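Local coordinates for protein valine-pyruvate aminotransferase (Salmonella typhimurium, PDB 3G7Q) that probably uses pyridoxal 5'-phosphate to transfer the amino group of L-valine to pyruvate, giving L-alanine and 3-methyl-2-oxobutanoate, and so serves alanine biosynthesis, at residues Ile229-Ala234 / Val306-Tyr311; Pro236-Asn241 / Ile260-Asp265; Pro369-Phe374 / Pro382-Cys387. All blocks are in the same frame, centred on the assembly; numbering follows the deposited sequence.

Contact 1: Ile229-Ala234 / Val306-Tyr311; sequences IIFSEA and VIKPFY. With EDO (1,2-ethanediol), chain E.
With CG1 turned away from its own carbonyl carbon (chi1 -51°) and CD1 extended beyond it (chi2 168°), I229 reaches the helix with both branches. CG1 meets I307 CG2 at 3.6 Å, the two side chains crossing at about a right angle, while CD1 comes obliquely to the Y311 ring, 3.6 Å from CE2. The other branch, CG2, lies against CB and CG of Y311. F231 approaches edge-on: its CZ is 3.8 Å from Y311 CB, which sits in the plane of the phenyl ring, and the same edge passes K308 O. In this aminotransferase of the class I and II family, the contact lays the loop between strands 216-219 and 242-247 against the long helix 299-325. Y311 is held at its far end too, where OH is hydrogen-bonded to the backbone N of A42. In one of its two modelled conformers, K308 runs extended past I230 O (CE 3.2 Å from that oxygen), and its NZ donates to a water and to O1 of an ethanediol, probably from the crystallisation liquor. That water also lies near I230 O, S232 O and the diol O1, more acceptors than its two protons can serve. No direct hydrogen bond joins the segments.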
loop_
_atom_site.group_PDB
_atom_site.type_symbol
_atom_site.label_atom_id
_atom_site.label_comp_id
_atom_site.label_asym_id
_atom_site.label_seq_id
_atom_site.Cartn_x
_atom_site.Cartn_y
_atom_site.Cartn_z
ATOM N N ILE A 229 11.603 15.073 -15.118
ATOM C CA ILE A 229 11.434 14.618 -16.510
ATOM C C ILE A 229 10.447 15.569 -17.208
ATOM O O ILE A 229 9.283 15.201 -17.520
ATOM C CB ILE A 229 10.988 13.149 -16.579
ATOM C CG1 ILE A 229 11.894 12.226 -15.732
ATOM C CG2 ILE A 229 10.994 12.672 -18.090
ATOM C CD1 ILE A 229 11.406 10.832 -15.492
ATOM N N ILE A 230 10.929 16.772 -17.446
ATOM C CA ILE A 230 10.169 17.843 -18.068
ATOM C C ILE A 230 11.080 18.601 -18.990
ATOM O O ILE A 230 12.214 18.966 -18.620
ATOM C CB ILE A 230 9.500 18.740 -16.978
ATOM C CG1 ILE A 230 8.618 19.799 -17.625
ATOM C CG2 ILE A 230 10.588 19.368 -16.060
ATOM C CD1 ILE A 230 7.698 20.508 -16.636
ATOM N N PHE A 231 10.589 18.856 -20.203
ATOM C CA PHE A 231 11.362 19.481 -21.264
ATOM C C PHE A 231 10.820 20.849 -21.699
ATOM O O PHE A 231 11.208 21.390 -22.742
ATOM C CB PHE A 231 11.388 18.546 -22.474
ATOM C CG PHE A 231 11.567 17.075 -22.111
ATOM C CD1 PHE A 231 12.623 16.658 -21.312
ATOM C CD2 PHE A 231 10.696 16.108 -22.595
ATOM C CE1 PHE A 231 12.788 15.350 -20.990
ATOM C CE2 PHE A 231 10.859 14.801 -22.264
ATOM C CZ PHE A 231 11.873 14.413 -21.460
ATOM N N SER A 232 9.853 21.365 -20.975
ATOM C CA SER A 232 9.262 22.618 -21.332
ATOM C C SER A 232 9.266 23.503 -20.121
ATOM O O SER A 232 9.546 23.038 -19.012
ATOM C CB SER A 232 7.817 22.396 -21.751
ATOM O OG SER A 232 7.141 21.837 -20.623
ATOM N N GLU A 233 8.936 24.763 -20.342
ATOM C CA GLU A 233 8.789 25.716 -19.251
ATOM C C GLU A 233 7.539 25.350 -18.443
ATOM O O GLU A 233 6.552 24.874 -19.002
ATOM C CB GLU A 233 8.669 27.118 -19.815
ATOM C CG GLU A 233 8.455 28.225 -18.794
ATOM C CD GLU A 233 7.005 28.466 -18.388
ATOM O OE1 GLU A 233 6.072 28.149 -19.167
ATOM O OE2 GLU A 233 6.823 29.002 -17.278
ATOM N N ALA A 234 7.606 25.542 -17.137
ATOM C CA ALA A 234 6.485 25.323 -16.265
ATOM C C ALA A 234 6.777 25.959 -14.914
ATOM O O ALA A 234 7.648 25.496 -14.179
ATOM C CB ALA A 234 6.216 23.813 -16.119
ATOM N N VAL A 306 21.235 14.399 -14.750
ATOM C CA VAL A 306 21.386 13.020 -15.221
ATOM C C VAL A 306 20.083 12.503 -15.833
ATOM O O VAL A 306 20.044 12.069 -16.989
ATOM C CB VAL A 306 21.834 12.091 -14.078
ATOM C CG1 VAL A 306 21.854 10.616 -14.539
ATOM C CG2 VAL A 306 23.209 12.517 -13.542
ATOM N N ILE A 307 19.011 12.589 -15.058
ATOM C CA ILE A 307 17.716 12.093 -15.501
ATOM C C ILE A 307 17.126 12.898 -16.665
ATOM O O ILE A 307 16.870 12.333 -17.730
ATOM C CB ILE A 307 16.725 12.043 -14.322
ATOM C CG1 ILE A 307 17.203 11.023 -13.269
ATOM C CG2 ILE A 307 15.318 11.685 -14.810
ATOM C CD1 ILE A 307 16.386 11.004 -11.987
ATOM N N LYS A 308 16.903 14.192 -16.478
ATOM C CA LYS A 308 16.285 14.971 -17.543
ATOM C C LYS A 308 17.028 14.848 -18.895
ATOM O O LYS A 308 16.405 14.587 -19.916
ATOM C CB LYS A 308 16.170 16.445 -17.130
ATOM C CG LYS A 308 15.591 17.331 -18.218
ATOM C CD LYS A 308 15.423 18.754 -17.725
ATOM C CE LYS A 308 15.264 19.721 -18.881
ATOM N NZ LYS A 308 15.033 21.132 -18.418
ATOM N N PRO A 309 18.353 15.047 -18.915
ATOM C CA PRO A 309 19.023 14.948 -20.233
ATOM C C PRO A 309 18.948 13.583 -20.904
ATOM O O PRO A 309 18.947 13.497 -22.138
ATOM C CB PRO A 309 20.480 15.308 -19.936
ATOM C CG PRO A 309 20.510 15.779 -18.572
ATOM C CD PRO A 309 19.307 15.401 -17.851
ATOM N N PHE A 310 18.954 12.524 -20.103
ATOM C CA PHE A 310 18.818 11.179 -20.632
ATOM C C PHE A 310 17.502 11.036 -21.384
ATOM O O PHE A 310 17.485 10.569 -22.518
ATOM C CB PHE A 310 18.872 10.129 -19.515
ATOM C CG PHE A 310 18.604 8.720 -20.005
ATOM C CD1 PHE A 310 17.311 8.231 -20.114
ATOM C CD2 PHE A 310 19.665 7.897 -20.335
ATOM C CE1 PHE A 310 17.099 6.912 -20.579
ATOM C CE2 PHE A 310 19.449 6.619 -20.782
ATOM C CZ PHE A 310 18.171 6.141 -20.902
ATOM N N TYR A 311 16.387 11.401 -20.744
ATOM C CA TYR A 311 15.089 11.258 -21.386
ATOM C C TYR A 311 14.909 12.221 -22.554
ATOM O O TYR A 311 14.268 11.889 -23.518
ATOM C CB TYR A 311 13.967 11.456 -20.370
ATOM C CG TYR A 311 13.796 10.284 -19.405
ATOM C CD1 TYR A 311 13.124 9.150 -19.790
ATOM C CD2 TYR A 311 14.294 10.332 -18.101
ATOM C CE1 TYR A 311 12.949 8.115 -18.931
ATOM C CE2 TYR A 311 14.122 9.268 -17.213
ATOM C CZ TYR A 311 13.466 8.160 -17.642
ATOM O OH TYR A 311 13.258 7.080 -16.810
HETATM C C1 EDO E . 14.651 21.717 -22.138
HETATM O O1 EDO E . 14.067 21.911 -20.810
HETATM C C2 EDO E . 15.186 20.290 -22.366
HETATM O O2 EDO E . 16.638 20.299 -22.233
HETATM O O HOH W 1 12.468 21.728 -18.629
#

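Contact 2: Pro236-Asn241 / Ile260-Asp265; sequences PLWNPN and IIIAND
The loop 236-241 comes nearest to the end of strand 260-262 at P240 and N264, whose CA atoms are 5.0 Å apart, just where the strand gives way to the turn before helix 265-278. The place is one end of two inner strands of the seven-stranded mixed sheet of the aminotransferase fold: the loop is about to enter strand 242-247, the antiparallel neighbour of 259-262, so the two segments flank the ends of adjacent strands. W238 carries the apolar part. Its CG is anti to the backbone N (chi1 -170°), and the indole comes obliquely to I262, whose CG2 methyl sits over one face in a CH-pi contact, 4.0 Å from the centroid of the five-membered ring. The methyl is displaced toward the rim, nearest to NE1. On the opposite face lies the backbone N of P240, and the six-membered ring turns its CZ2 edge to the A263 carbonyl carbon, which lies in the indole plane. W238 NE1 has a weak hydrogen bond to I242 O, at the start of the next strand. N239 shapes the turn by accepting from N241 N through OD1, an Asx turn. N264 works with both ends of its amide: OD1 caps the helix by accepting from T267 N, while ND2 donates across to P240 O at 3.0 Å. That carbonyl also accepts from a water, which in turn takes the N-H of N264, the water oxygen standing 2.9 Å from N264 N.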
loop_
_atom_site.group_PDB
_atom_site.type_symbol
_atom_site.label_atom_id
_atom_site.label_comp_id
_atom_site.label_asym_id
_atom_site.label_seq_id
_atom_site.Cartn_x
_atom_site.Cartn_y
_atom_site.Cartn_z
ATOM N N PRO A 236 6.460 26.366 -11.191
ATOM C CA PRO A 236 5.834 25.572 -10.134
ATOM C C PRO A 236 4.767 26.373 -9.389
ATOM O O PRO A 236 4.851 27.618 -9.326
ATOM C CB PRO A 236 7.014 25.211 -9.226
ATOM C CG PRO A 236 8.234 25.365 -10.115
ATOM C CD PRO A 236 7.907 26.525 -10.969
ATOM N N LEU A 237 3.778 25.668 -8.852
ATOM C CA LEU A 237 2.662 26.281 -8.155
ATOM C C LEU A 237 2.266 25.516 -6.915
ATOM O O LEU A 237 2.036 24.310 -6.974
ATOM C CB LEU A 237 1.422 26.325 -9.058
ATOM C CG LEU A 237 0.123 26.965 -8.508
ATOM C CD1 LEU A 237 0.298 28.442 -8.211
ATOM C CD2 LEU A 237 -1.071 26.765 -9.466
ATOM N N TRP A 238 2.181 26.219 -5.796
ATOM C CA TRP A 238 1.589 25.631 -4.595
ATOM C C TRP A 238 0.987 26.735 -3.738
ATOM O O TRP A 238 1.532 27.850 -3.654
ATOM C CB TRP A 238 2.546 24.780 -3.749
ATOM C CG TRP A 238 1.746 24.029 -2.678
ATOM C CD1 TRP A 238 1.057 22.850 -2.845
ATOM C CD2 TRP A 238 1.517 24.427 -1.322
ATOM N NE1 TRP A 238 0.412 22.504 -1.679
ATOM C CE2 TRP A 238 0.692 23.444 -0.725
ATOM C CE3 TRP A 238 1.939 25.508 -0.549
ATOM C CZ2 TRP A 238 0.278 23.521 0.599
ATOM C CZ3 TRP A 238 1.524 25.592 0.746
ATOM C CH2 TRP A 238 0.704 24.598 1.320
ATOM N N ASN A 239 -0.200 26.450 -3.211
ATOM C CA ASN A 239 -0.858 27.308 -2.222
ATOM C C ASN A 239 -1.751 26.376 -1.408
ATOM O O ASN A 239 -1.914 25.203 -1.774
ATOM C CB ASN A 239 -1.584 28.494 -2.865
ATOM C CG ASN A 239 -2.708 28.080 -3.774
ATOM O OD1 ASN A 239 -3.620 27.382 -3.359
ATOM N ND2 ASN A 239 -2.668 28.552 -5.020
ATOM N N PRO A 240 -2.297 26.851 -0.285
ATOM C CA PRO A 240 -3.097 25.934 0.551
ATOM C C PRO A 240 -4.329 25.251 -0.076
ATOM O O PRO A 240 -4.841 24.313 0.534
ATOM C CB PRO A 240 -3.522 26.832 1.717
ATOM C CG PRO A 240 -2.439 27.837 1.810
ATOM C CD PRO A 240 -2.138 28.160 0.364
ATOM N N ASN A 241 -4.810 25.707 -1.235
ATOM C CA ASN A 241 -5.926 25.038 -1.919
ATOM C C ASN A 241 -5.441 24.044 -2.975
ATOM O O ASN A 241 -6.238 23.524 -3.767
ATOM C CB ASN A 241 -6.859 26.042 -2.583
ATOM C CG ASN A 241 -8.222 25.449 -2.919
ATOM O OD1 ASN A 241 -8.811 24.776 -2.097
ATOM N ND2 ASN A 241 -8.728 25.711 -4.120
ATOM N N ILE A 260 3.978 10.820 -2.192
ATOM C CA ILE A 260 4.014 11.971 -1.315
ATOM C C ILE A 260 2.841 12.878 -1.641
ATOM O O ILE A 260 2.577 13.114 -2.817
ATOM C CB ILE A 260 5.320 12.746 -1.554
ATOM C CG1 ILE A 260 6.532 11.882 -1.187
ATOM C CG2 ILE A 260 5.336 14.055 -0.787
ATOM C CD1 ILE A 260 7.847 12.385 -1.771
ATOM N N ILE A 261 2.141 13.380 -0.635
ATOM C CA ILE A 261 1.042 14.321 -0.855
ATOM C C ILE A 261 1.359 15.583 -0.092
ATOM O O ILE A 261 1.690 15.537 1.104
ATOM C CB ILE A 261 -0.316 13.795 -0.380
ATOM C CG1 ILE A 261 -0.730 12.555 -1.170
ATOM C CG2 ILE A 261 -1.398 14.859 -0.507
ATOM C CD1 ILE A 261 -1.934 11.833 -0.528
ATOM N N ILE A 262 1.248 16.717 -0.773
ATOM C CA ILE A 262 1.488 18.029 -0.149
ATOM C C ILE A 262 0.166 18.768 -0.203
ATOM O O ILE A 262 -0.392 18.940 -1.278
ATOM C CB ILE A 262 2.632 18.770 -0.874
ATOM C CG1 ILE A 262 3.926 17.944 -0.753
ATOM C CG2 ILE A 262 2.855 20.166 -0.287
ATOM C CD1 ILE A 262 4.901 18.260 -1.776
ATOM N N ALA A 263 -0.327 19.208 0.952
ATOM C CA ALA A 263 -1.640 19.860 1.039
ATOM C C ALA A 263 -1.771 20.618 2.333
ATOM O O ALA A 263 -0.882 20.538 3.191
ATOM C CB ALA A 263 -2.760 18.804 0.918
ATOM N N ASN A 264 -2.873 21.351 2.494
ATOM C CA ASN A 264 -3.127 22.049 3.756
ATOM C C ASN A 264 -3.244 21.000 4.879
ATOM O O ASN A 264 -3.544 19.835 4.620
ATOM C CB ASN A 264 -4.346 22.995 3.685
ATOM C CG ASN A 264 -5.672 22.277 3.446
ATOM O OD1 ASN A 264 -6.025 21.315 4.136
ATOM N ND2 ASN A 264 -6.446 22.789 2.491
ATOM N N ASP A 265 -2.965 21.409 6.110
ATOM C CA ASP A 265 -2.937 20.446 7.246
ATOM C C ASP A 265 -4.239 19.683 7.532
ATOM O O ASP A 265 -4.184 18.540 8.002
ATOM C CB ASP A 265 -2.396 21.107 8.520
ATOM C CG ASP A 265 -3.107 22.375 8.873
ATOM O OD1 ASP A 265 -4.353 22.404 8.843
ATOM O OD2 ASP A 265 -2.402 23.348 9.202
HETATM O O HOH W 2 -4.315 21.820 0.001
#

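Contact 3: Pro369-Phe374 / Pro382-Cys387; sequences PGHYFF and PHTHQC. With EDO (1,2-ethanediol), chain F.
Two hydrogen bonds join the segments, G370 to C387 and H371 to T384. G370 N donates to C387 O at 2.8 Å from well above the carbonyl plane, next to P369 of strand 368-369, which pairs antiparallel with 387-391 in the six-stranded sheet of this aminotransferase. H371 ND1 and T384 OG1 form the other, also 2.8 Å long, with OG1 between the backbone N and carbonyl carbon of its residue (chi1 71°) and near the plane of the imidazole. Among ring contacts, H371 and H385 form an offset stack with centroids 4.2 Å apart and planes at 23°. H385 CE1 sits over the H371 ring, 3.5 Å from its CG. The apolar contact is a CH-pi one: T384 CG2 stands over the F374 ring, 3.5 Å from the centroid. T384 thus divides its labour, hydroxyl to one ring's edge and methyl to another's face. Distance alone does not settle the donor at OG1, but its hydrogen bond to W381 O would use its proton, consistent with a protonated ND1 on H371. E354 OE1, hydrogen-bonded to H385 ND1, could stabilise positive charge on H385, whereas stacking would probably disfavour both imidazoles being charged together.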
loop_
_atom_site.group_PDB
_atom_site.type_symbol
_atom_site.label_atom_id
_atom_site.label_comp_id
_atom_site.label_asym_id
_atom_site.label_seq_id
_atom_site.Cartn_x
_atom_site.Cartn_y
_atom_site.Cartn_z
ATOM N N PRO A 369 -4.325 1.409 -26.477
ATOM C CA PRO A 369 -5.335 2.182 -27.186
ATOM C C PRO A 369 -5.728 3.435 -26.410
ATOM O O PRO A 369 -5.919 3.392 -25.195
ATOM C CB PRO A 369 -6.525 1.205 -27.281
ATOM C CG PRO A 369 -5.931 -0.101 -27.121
ATOM C CD PRO A 369 -4.775 0.036 -26.204
ATOM N N GLY A 370 -5.845 4.547 -27.119
ATOM C CA GLY A 370 -6.117 5.837 -26.497
ATOM C C GLY A 370 -7.460 6.029 -25.831
ATOM O O GLY A 370 -7.586 6.808 -24.892
ATOM N N HIS A 371 -8.466 5.291 -26.273
ATOM C CA HIS A 371 -9.814 5.528 -25.764
ATOM C C HIS A 371 -9.927 5.352 -24.277
ATOM O O HIS A 371 -10.750 5.999 -23.640
ATOM C CB HIS A 371 -10.809 4.608 -26.470
ATOM C CG HIS A 371 -12.223 4.777 -26.012
ATOM N ND1 HIS A 371 -12.939 5.946 -26.197
ATOM C CD2 HIS A 371 -13.072 3.904 -25.422
ATOM C CE1 HIS A 371 -14.154 5.791 -25.704
ATOM N NE2 HIS A 371 -14.268 4.556 -25.245
ATOM N N TYR A 372 -9.062 4.524 -23.722
ATOM C CA TYR A 372 -9.105 4.226 -22.326
ATOM C C TYR A 372 -8.696 5.380 -21.409
ATOM O O TYR A 372 -8.984 5.328 -20.216
ATOM C CB TYR A 372 -8.291 2.950 -22.064
ATOM C CG TYR A 372 -8.787 1.763 -22.892
ATOM C CD1 TYR A 372 -10.138 1.388 -22.879
ATOM C CD2 TYR A 372 -7.916 1.007 -23.660
ATOM C CE1 TYR A 372 -10.603 0.314 -23.641
ATOM C CE2 TYR A 372 -8.371 -0.075 -24.414
ATOM C CZ TYR A 372 -9.710 -0.418 -24.409
ATOM O OH TYR A 372 -10.159 -1.509 -25.156
ATOM N N PHE A 373 -8.093 6.445 -21.960
ATOM C CA PHE A 373 -7.682 7.603 -21.174
ATOM C C PHE A 373 -8.686 8.766 -21.145
ATOM O O PHE A 373 -8.321 9.875 -20.748
ATOM C CB PHE A 373 -6.329 8.117 -21.694
ATOM C CG PHE A 373 -5.230 7.098 -21.628
ATOM C CD1 PHE A 373 -4.992 6.232 -22.681
ATOM C CD2 PHE A 373 -4.426 6.996 -20.497
ATOM C CE1 PHE A 373 -3.959 5.283 -22.623
ATOM C CE2 PHE A 373 -3.409 6.050 -20.434
ATOM C CZ PHE A 373 -3.181 5.192 -21.507
ATOM N N PHE A 374 -9.909 8.533 -21.611
ATOM C CA PHE A 374 -10.940 9.563 -21.674
ATOM C C PHE A 374 -12.242 9.163 -20.988
ATOM O O PHE A 374 -13.310 9.374 -21.534
ATOM C CB PHE A 374 -11.308 9.854 -23.120
ATOM C CG PHE A 374 -10.217 10.441 -23.941
ATOM C CD1 PHE A 374 -9.384 9.628 -24.685
ATOM C CD2 PHE A 374 -10.095 11.809 -24.065
ATOM C CE1 PHE A 374 -8.409 10.168 -25.468
ATOM C CE2 PHE A 374 -9.113 12.353 -24.861
ATOM C CZ PHE A 374 -8.271 11.528 -25.574
ATOM N N PRO A 382 -14.932 10.751 -31.825
ATOM C CA PRO A 382 -14.181 9.783 -32.637
ATOM C C PRO A 382 -12.670 9.862 -32.451
ATOM O O PRO A 382 -11.956 8.850 -32.520
ATOM C CB PRO A 382 -14.596 10.153 -34.072
ATOM C CG PRO A 382 -15.988 10.680 -33.925
ATOM C CD PRO A 382 -15.908 11.498 -32.646
ATOM N N HIS A 383 -12.184 11.066 -32.219
ATOM C CA HIS A 383 -10.769 11.272 -31.912
ATOM C C HIS A 383 -10.180 10.288 -30.908
ATOM O O HIS A 383 -9.036 9.848 -31.069
ATOM C CB HIS A 383 -10.602 12.684 -31.356
ATOM C CG HIS A 383 -9.192 13.030 -30.976
ATOM N ND1 HIS A 383 -8.271 13.482 -31.894
ATOM C CD2 HIS A 383 -8.574 13.076 -29.769
ATOM C CE1 HIS A 383 -7.131 13.745 -31.271
ATOM N NE2 HIS A 383 -7.289 13.509 -29.981
ATOM N N THR A 384 -10.932 9.918 -29.878
ATOM C CA THR A 384 -10.412 9.004 -28.855
ATOM C C THR A 384 -10.058 7.641 -29.436
ATOM O O THR A 384 -9.251 6.922 -28.868
ATOM C CB THR A 384 -11.375 8.822 -27.672
ATOM O OG1 THR A 384 -12.530 8.059 -28.049
ATOM C CG2 THR A 384 -11.797 10.203 -27.115
ATOM N N HIS A 385 -10.653 7.306 -30.576
ATOM C CA HIS A 385 -10.377 6.033 -31.245
ATOM C C HIS A 385 -9.302 6.137 -32.322
ATOM O O HIS A 385 -9.134 5.217 -33.129
ATOM C CB HIS A 385 -11.691 5.505 -31.836
ATOM C CG HIS A 385 -12.684 5.166 -30.788
ATOM N ND1 HIS A 385 -12.566 4.018 -30.035
ATOM C CD2 HIS A 385 -13.757 5.833 -30.305
ATOM C CE1 HIS A 385 -13.553 3.972 -29.158
ATOM N NE2 HIS A 385 -14.288 5.064 -29.295
ATOM N N GLN A 386 -8.563 7.239 -32.346
ATOM C CA GLN A 386 -7.520 7.438 -33.335
ATOM C C GLN A 386 -6.147 7.616 -32.688
ATOM O O GLN A 386 -5.191 7.895 -33.390
ATOM C CB GLN A 386 -7.843 8.674 -34.177
ATOM C CG GLN A 386 -9.135 8.538 -34.936
ATOM C CD GLN A 386 -9.569 9.788 -35.684
ATOM O OE1 GLN A 386 -8.856 10.801 -35.780
ATOM N NE2 GLN A 386 -10.772 9.716 -36.226
ATOM N N CYS A 387 -6.052 7.424 -31.366
ATOM C CA CYS A 387 -4.802 7.639 -30.642
ATOM C C CYS A 387 -4.309 6.388 -29.947
ATOM O O CYS A 387 -5.093 5.475 -29.650
ATOM C CB CYS A 387 -4.967 8.736 -29.587
ATOM S SG CYS A 387 -5.469 10.372 -30.163
HETATM C C1 EDO F . -7.445 -3.330 -25.721
HETATM O O1 EDO F . -8.449 -2.938 -26.671
HETATM C C2 EDO F . -7.451 -4.848 -25.527
HETATM O O2 EDO F . -8.691 -5.298 -24.959
#

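Overall arrangement
Followed from the N terminus, the chain leaves strand 216-219 and enters the long loop that holds both 229-234 and 236-241. These segments adjoin in sequence but go to different partners. Contact 2 closes first, returning after strand 242-247 at the end of strand 259-262, and so is nested within the larger loop that contact 1 closes on helix 299-325. One loop is thereby tied to the strand ends of the seven-stranded sheet and to the long helix. Contact 3 follows in series, closing a short excursion between strands 368-369 and 387-391 of the six-stranded sheet. Contacts 2 and 3 lie on opposite sides of the chain's centre, their own centres about 31 Å apart.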